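Local coordinates for protein angel homolog 2 (Homo sapiens, PDB 6RW0) that acts as a 2',3'-cyclic phosphatase of the CCR4/nocturin family and probably binds the 3'-untranslated regions of mRNA, at residues 208-211 and 212-216; 113-116 and 117-121. All coordinates share one frame; numbering follows the deposited sequence.

Contact 1: residues 208-211 and 212-216; sequences TQLA and MLLAE
Four successive i to i+4 hydrogen bonds, from M212 N to T208 O through to A215 N to A211 O, carry helix 203-220 without a break across residues 208-216. The bond from L214 N to L210 O is short at 2.8 Å and nearly straight, with an N-H...O angle of 169°. One turn apart, L210 and L214 meet through their branched ends: L210 CG lies 4.0 Å from L214 CD1, and the two side chains cross at a slant. Their first torsions differ. In L210, CG stands anti to the backbone N (chi1 176°), whereas L214 turns CG beside its own N and over the preceding turn, where it rests 3.3 Å from L210 O. M212 does likewise on another side of the helix. Its CG packs 3.3 Å from T208 O, and SD comes within 4.4 Å of T208 CG2, a loose touch. A215 CB sits 3.4 Å from A211 O, the small methyl packing against the preceding turn. The polar ends of T208 and Q209, both buried, find partners elsewhere: T208 OG1 bonds to D204 O, while Q209 OE1 accepts a hydrogen bond from L197 N and its NE2 gives one to N170 OD1. L210 and L214 both face F248 of helix 244-251, and L213 and L214 touch M233. L210, L213 and L214 thus form an apolar side of the helix in a beta-alpha-beta unit, strand 189-195, helix 203-220 and strand 231-236, within the DNase I-like fold of the endonuclease/exonuclease/phosphatase family.

Contact 2: residues 113-116 and 117-121; sequences AEIR and PSLES
R116 and E120 pair one turn apart in an i to i+4 charge contact on helix 108-121, which links strand 100-107 to strand 124-130 along the chain. E120 is modelled in two conformers; in the one described, its carboxylate stacks on the R116 guanidinium, the planes 15° apart, with E120 OE2 over one face and 3.4 Å from R116 NH2. No N-H points at this oxygen, and the salt bridge, probably not permanent, rests on charge alone. R116 runs extended from CG to NE, while E120 bends at chi2 (-91°) to bring its carboxylate over that face. At the guanidinium edge a water accepts from R116 NH2 at 3.0 Å and, in this conformer, gives a weak bond to E120 OE1. R116 NH2 also bonds to C126 O. An alanine here would probably leave C126 O without that donor and the E120 carboxylate without its positive mate, with the weak bond from C126 N remaining. P117 has no N-H to give, and the helix kinks there after a wider pi-type turn at 113-115. Just beyond, S118 grips E114 O twice, through N at 3.1 Å and OG at 2.8 Å, from opposite faces of the carbonyl plane. On the buried side I115 CG2 lies 3.8 Å from L119 CD1, the side chains alongside each other. I115 and S118 lean on F86, and E114 OE2 bonds to W82 NE1, placing the helix beside helix 82-96, with L119 on L101 and L103 of the interior strand 100-107 and R116 reaching the edge strand 124-130.

From the N terminus, contact 2 comes first, on helix 108-121, which follows strand 100-107 and leads into strand 124-130 at the outer edge of one seven-stranded sheet. Contact 1 comes later, on helix 203-220, inside the crossover from strand 189-195 to strand 231-236 of the other sheet. Each lies within a single helix, closes no long loop, and neither encloses nor crosses the other. The centres of contact 1 and contact 2 lie about 29 Å apart, and the two do not touch. Contact 2 is partly buried, beside helix 82-96; contact 1 is buried, beside helix 244-251; each helix packs against a different sheet of the same DNase I-like fold.

Contact 1: residues 208-211 and 212-216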
ATOM      1  N   THR A 208      -9.505   6.228   9.708  1.00 12.36           N
ATOM      2  CA  THR A 208      -8.941   7.532  10.031  1.00 13.62           C
ATOM      3  C   THR A 208      -7.527   7.661   9.476  1.00 12.98           C
ATOM      4  O   THR A 208      -7.159   8.715   8.952  1.00 13.67           O
ATOM      5  CB  THR A 208      -8.977   7.761  11.542  1.00 13.28           C
ATOM      6  OG1 THR A 208     -10.321   7.601  12.031  1.00 14.28           O
ATOM      7  CG2 THR A 208      -8.540   9.169  11.909  1.00 13.21           C
ATOM      8  N   GLN A 209      -6.723   6.598   9.581  1.00 12.45           N
ATOM      9  CA  GLN A 209      -5.405   6.588   8.949  1.00 11.83           C
ATOM     10  C   GLN A 209      -5.522   6.808   7.449  1.00 11.85           C
ATOM     11  O   GLN A 209      -4.802   7.624   6.864  1.00 13.67           O
ATOM     12  CB  GLN A 209      -4.689   5.272   9.255  1.00 11.89           C
ATOM     13  CG  GLN A 209      -4.340   5.097  10.724  1.00 12.71           C
ATOM     14  CD  GLN A 209      -3.501   3.860  11.004  1.00 13.11           C
ATOM     15  OE1 GLN A 209      -3.438   2.937  10.193  1.00 14.04           O
ATOM     16  NE2 GLN A 209      -2.859   3.837  12.169  1.00 13.39           N
ATOM     17  N   LEU A 210      -6.433   6.087   6.801  1.00 13.11           N
ATOM     18  CA  LEU A 210      -6.645   6.300   5.374  1.00 12.54           C
ATOM     19  C   LEU A 210      -7.027   7.748   5.077  1.00 13.62           C
ATOM     20  O   LEU A 210      -6.504   8.356   4.131  1.00 14.61           O
ATOM     21  CB  LEU A 210      -7.715   5.338   4.867  1.00 13.71           C
ATOM     22  CG  LEU A 210      -8.116   5.510   3.406  1.00 14.29           C
ATOM     23  CD1 LEU A 210      -6.937   5.211   2.494  1.00 15.46           C
ATOM     24  CD2 LEU A 210      -9.296   4.631   3.061  1.00 15.91           C
ATOM     25  N   ALA A 211      -7.937   8.323   5.867  1.00 13.39           N
ATOM     26  CA  ALA A 211      -8.335   9.713   5.653  1.00 14.62           C
ATOM     27  C   ALA A 211      -7.134  10.648   5.763  1.00 13.98           C
ATOM     28  O   ALA A 211      -7.029  11.628   5.016  1.00 14.81           O
ATOM     29  CB  ALA A 211      -9.411  10.104   6.664  1.00 15.95           C
ATOM     30  N   MET A 212      -6.226  10.371   6.699  1.00 14.24           N
ATOM     31  CA  MET A 212      -5.034  11.199   6.849  1.00 13.38           C
ATOM     32  C   MET A 212      -4.144  11.107   5.615  1.00 13.71           C
ATOM     33  O   MET A 212      -3.611  12.123   5.156  1.00 14.63           O
ATOM     34  CB  MET A 212      -4.284  10.787   8.112  1.00 13.45           C
ATOM     35  CG  MET A 212      -5.033  11.156   9.376  1.00 14.26           C
ATOM     36  SD  MET A 212      -4.414  10.349  10.870  1.00 19.99           S
ATOM     37  CE  MET A 212      -3.105  11.375  11.241  1.00 20.66           C
ATOM     38  N   LEU A 213      -3.967   9.906   5.063  1.00 13.67           N
ATOM     39  CA  LEU A 213      -3.203   9.780   3.823  1.00 13.28           C
ATOM     40  C   LEU A 213      -3.898  10.511   2.679  1.00 14.22           C
ATOM     41  O   LEU A 213      -3.263  11.249   1.912  1.00 14.22           O
ATOM     42  CB  LEU A 213      -3.015   8.311   3.456  1.00 13.66           C
ATOM     43  CG  LEU A 213      -2.096   8.066   2.258  1.00 14.82           C
ATOM     44  CD1 LEU A 213      -0.665   8.450   2.595  1.00 18.68           C
ATOM     45  CD2 LEU A 213      -2.190   6.620   1.825  1.00 17.68           C
ATOM     46  N   LEU A 214      -5.211  10.317   2.543  1.00 13.34           N
ATOM     47  CA  LEU A 214      -5.951  10.980   1.472  1.00 13.82           C
ATOM     48  C   LEU A 214      -5.882  12.498   1.599  1.00 13.77           C
ATOM     49  O   LEU A 214      -5.784  13.206   0.586  1.00 15.45           O
ATOM     50  CB  LEU A 214      -7.403  10.503   1.445  1.00 13.57           C
ATOM     51  CG  LEU A 214      -7.615   9.042   1.065  1.00 15.27           C
ATOM     52  CD1 LEU A 214      -9.091   8.690   1.194  1.00 17.47           C
ATOM     53  CD2 LEU A 214      -7.115   8.709  -0.339  1.00 17.31           C
ATOM     54  N   ALA A 215      -5.935  13.029   2.825  1.00 13.58           N
ATOM     55  CA  ALA A 215      -5.810  14.473   3.002  1.00 13.94           C
ATOM     56  C   ALA A 215      -4.437  14.967   2.565  1.00 14.18           C
ATOM     57  O   ALA A 215      -4.323  16.017   1.935  1.00 14.74           O
ATOM     58  CB  ALA A 215      -6.078  14.853   4.456  1.00 16.51           C
ATOM     59  N   GLU A 216      -3.374  14.226   2.889  1.00 13.92           N
ATOM     60  CA  GLU A 216      -2.053  14.645   2.434  1.00 14.73           C
ATOM     61  C   GLU A 216      -1.989  14.640   0.910  1.00 14.49           C
ATOM     62  O   GLU A 216      -1.468  15.579   0.297  1.00 15.01           O
ATOM     63  CB  GLU A 216      -0.968  13.750   3.031  1.00 15.54           C
ATOM     64  CG  GLU A 216       0.429  14.256   2.744  1.00 16.65           C
ATOM     65  CD  GLU A 216       0.812  15.452   3.578  1.00 18.31           C
ATOM     66  OE1 GLU A 216       0.170  15.711   4.624  1.00 21.40           O
ATOM     67  OE2 GLU A 216       1.771  16.141   3.195  1.00 24.74           O
TER

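Contact 2: residues 113-116 and 117-121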
ATOM      1  N   ALA A 113      22.091  -0.153   6.256  1.00 19.17           N
ATOM      2  CA  ALA A 113      23.286  -0.964   6.037  1.00 19.49           C
ATOM      3  C   ALA A 113      23.335  -1.566   4.639  1.00 20.20           C
ATOM      4  O   ALA A 113      24.427  -1.724   4.071  1.00 22.79           O
ATOM      5  CB  ALA A 113      23.316  -2.112   7.049  1.00 22.96           C
ATOM      6  N   GLU A 114      22.177  -1.937   4.088  1.00 20.44           N
ATOM      7  CA  GLU A 114      22.131  -2.774   2.900  1.00 23.06           C
ATOM      8  C   GLU A 114      21.085  -2.361   1.866  1.00 19.66           C
ATOM      9  O   GLU A 114      21.395  -2.290   0.672  1.00 19.46           O
ATOM     10  CB  GLU A 114      21.835  -4.228   3.280  1.00 29.31           C
ATOM     11  CG  GLU A 114      22.665  -4.830   4.380  1.00 33.85           C
ATOM     12  CD  GLU A 114      21.987  -6.061   4.905  1.00 36.78           C
ATOM     13  OE1 GLU A 114      22.189  -7.136   4.304  1.00 40.67           O
ATOM     14  OE2 GLU A 114      21.195  -5.930   5.866  1.00 32.29           O
ATOM     15  N   ILE A 115      19.835  -2.139   2.260  1.00 17.30           N
ATOM     16  CA  ILE A 115      18.771  -1.869   1.255  1.00 17.48           C
ATOM     17  C   ILE A 115      18.986  -0.538   0.540  1.00 16.89           C
ATOM     18  O   ILE A 115      19.026  -0.540  -0.667  1.00 16.86           O
ATOM     19  CB  ILE A 115      17.375  -1.924   1.895  1.00 15.53           C
ATOM     20  CG1 ILE A 115      17.140  -3.230   2.649  1.00 18.00           C
ATOM     21  CG2 ILE A 115      16.315  -1.698   0.838  1.00 18.41           C
ATOM     22  CD1 ILE A 115      15.904  -3.206   3.516  1.00 18.29           C
ATOM     23  N   ARG A 116      19.153   0.555   1.271  1.00 16.25           N
ATOM     24  CA  ARG A 116      19.338   1.859   0.610  1.00 17.26           C
ATOM     25  C   ARG A 116      20.622   1.863  -0.235  1.00 17.45           C
ATOM     26  O   ARG A 116      20.531   2.252  -1.359  1.00 17.56           O
ATOM     27  CB  ARG A 116      19.324   2.997   1.627  1.00 17.17           C
ATOM     28  CG  ARG A 116      19.079   4.337   0.964  1.00 18.52           C
ATOM     29  CD  ARG A 116      19.131   5.481   1.944  1.00 18.97           C
ATOM     30  NE  ARG A 116      18.592   6.680   1.345  1.00 19.99           N
ATOM     31  CZ  ARG A 116      19.291   7.512   0.607  1.00 21.55           C
ATOM     32  NH1 ARG A 116      20.572   7.280   0.409  1.00 22.27           N
ATOM     33  NH2 ARG A 116      18.713   8.567   0.074  1.00 22.96           N
ATOM     34  N   PRO A 117      21.794   1.394   0.225  1.00 16.75           N
ATOM     35  CA  PRO A 117      22.960   1.413  -0.638  1.00 16.71           C
ATOM     36  C   PRO A 117      22.745   0.562  -1.897  1.00 19.04           C
ATOM     37  O   PRO A 117      23.142   0.957  -2.924  1.00 18.54           O
ATOM     38  CB  PRO A 117      24.080   0.860   0.245  1.00 18.87           C
ATOM     39  CG  PRO A 117      23.620   1.136   1.630  1.00 21.46           C
ATOM     40  CD  PRO A 117      22.131   0.914   1.559  1.00 16.86           C
ATOM     41  N   SER A 118      22.109  -0.593  -1.763  1.00 17.98           N
ATOM     42  CA  SER A 118      21.893  -1.456  -2.918  1.00 18.86           C
ATOM     43  C   SER A 118      20.963  -0.800  -3.928  1.00 18.54           C
ATOM     44  O   SER A 118      21.220  -0.847  -5.134  1.00 21.41           O
ATOM     45  CB  SER A 118      21.343  -2.813  -2.472  1.00 20.24           C
ATOM     46  OG  SER A 118      22.301  -3.525  -1.703  1.00 21.77           O
ATOM     47  N   LEU A 119      19.893  -0.159  -3.460  1.00 18.04           N
ATOM     48  CA  LEU A 119      18.987   0.496  -4.393  1.00 17.72           C
ATOM     49  C   LEU A 119      19.634   1.717  -5.039  1.00 18.17           C
ATOM     50  O   LEU A 119      19.418   1.969  -6.229  1.00 19.07           O
ATOM     51  CB  LEU A 119      17.686   0.871  -3.690  1.00 18.10           C
ATOM     52  CG  LEU A 119      16.869  -0.315  -3.174  1.00 16.93           C
ATOM     53  CD1 LEU A 119      15.609   0.135  -2.441  1.00 18.35           C
ATOM     54  CD2 LEU A 119      16.492  -1.251  -4.327  1.00 21.62           C
ATOM     55  N   GLU A 120      20.379   2.455  -4.239  1.00 17.33           N
ATOM     56  CA  GLU A 120      21.099   3.614  -4.852  0.64 18.36           C
ATOM     57  C   GLU A 120      22.121   3.209  -5.978  1.00 19.99           C
ATOM     58  O   GLU A 120      22.262   3.753  -7.171  1.00 24.48           O
ATOM     59  CB  GLU A 120      21.784   4.474  -3.786  0.64 20.85           C
ATOM     60  CG  GLU A 120      20.817   5.134  -2.809  0.64 22.82           C
ATOM     61  CD  GLU A 120      20.281   6.529  -3.110  0.64 28.50           C
ATOM     62  OE1 GLU A 120      21.047   7.349  -3.628  0.64 33.28           O
ATOM     63  OE2 GLU A 120      19.107   6.798  -2.781  0.64 23.37           O
ATOM     64  N   SER A 121      22.680   1.999  -5.773  1.00 20.56           N
ATOM     65  CA  SER A 121      23.601   1.490  -6.784  0.55 22.00           C
ATOM     66  C   SER A 121      22.875   1.141  -8.077  1.00 22.61           C
ATOM     67  O   SER A 121      23.487   1.167  -9.151  1.00 26.63           O
ATOM     68  CB  SER A 121      24.378   0.283  -6.251  0.55 24.78           C
ATOM     69  OG  SER A 121      23.574  -0.881  -6.194  0.55 28.71           O
TER
HETATM   70  O   HOH W   1      20.634  10.159  -1.631  1.00 38.96           O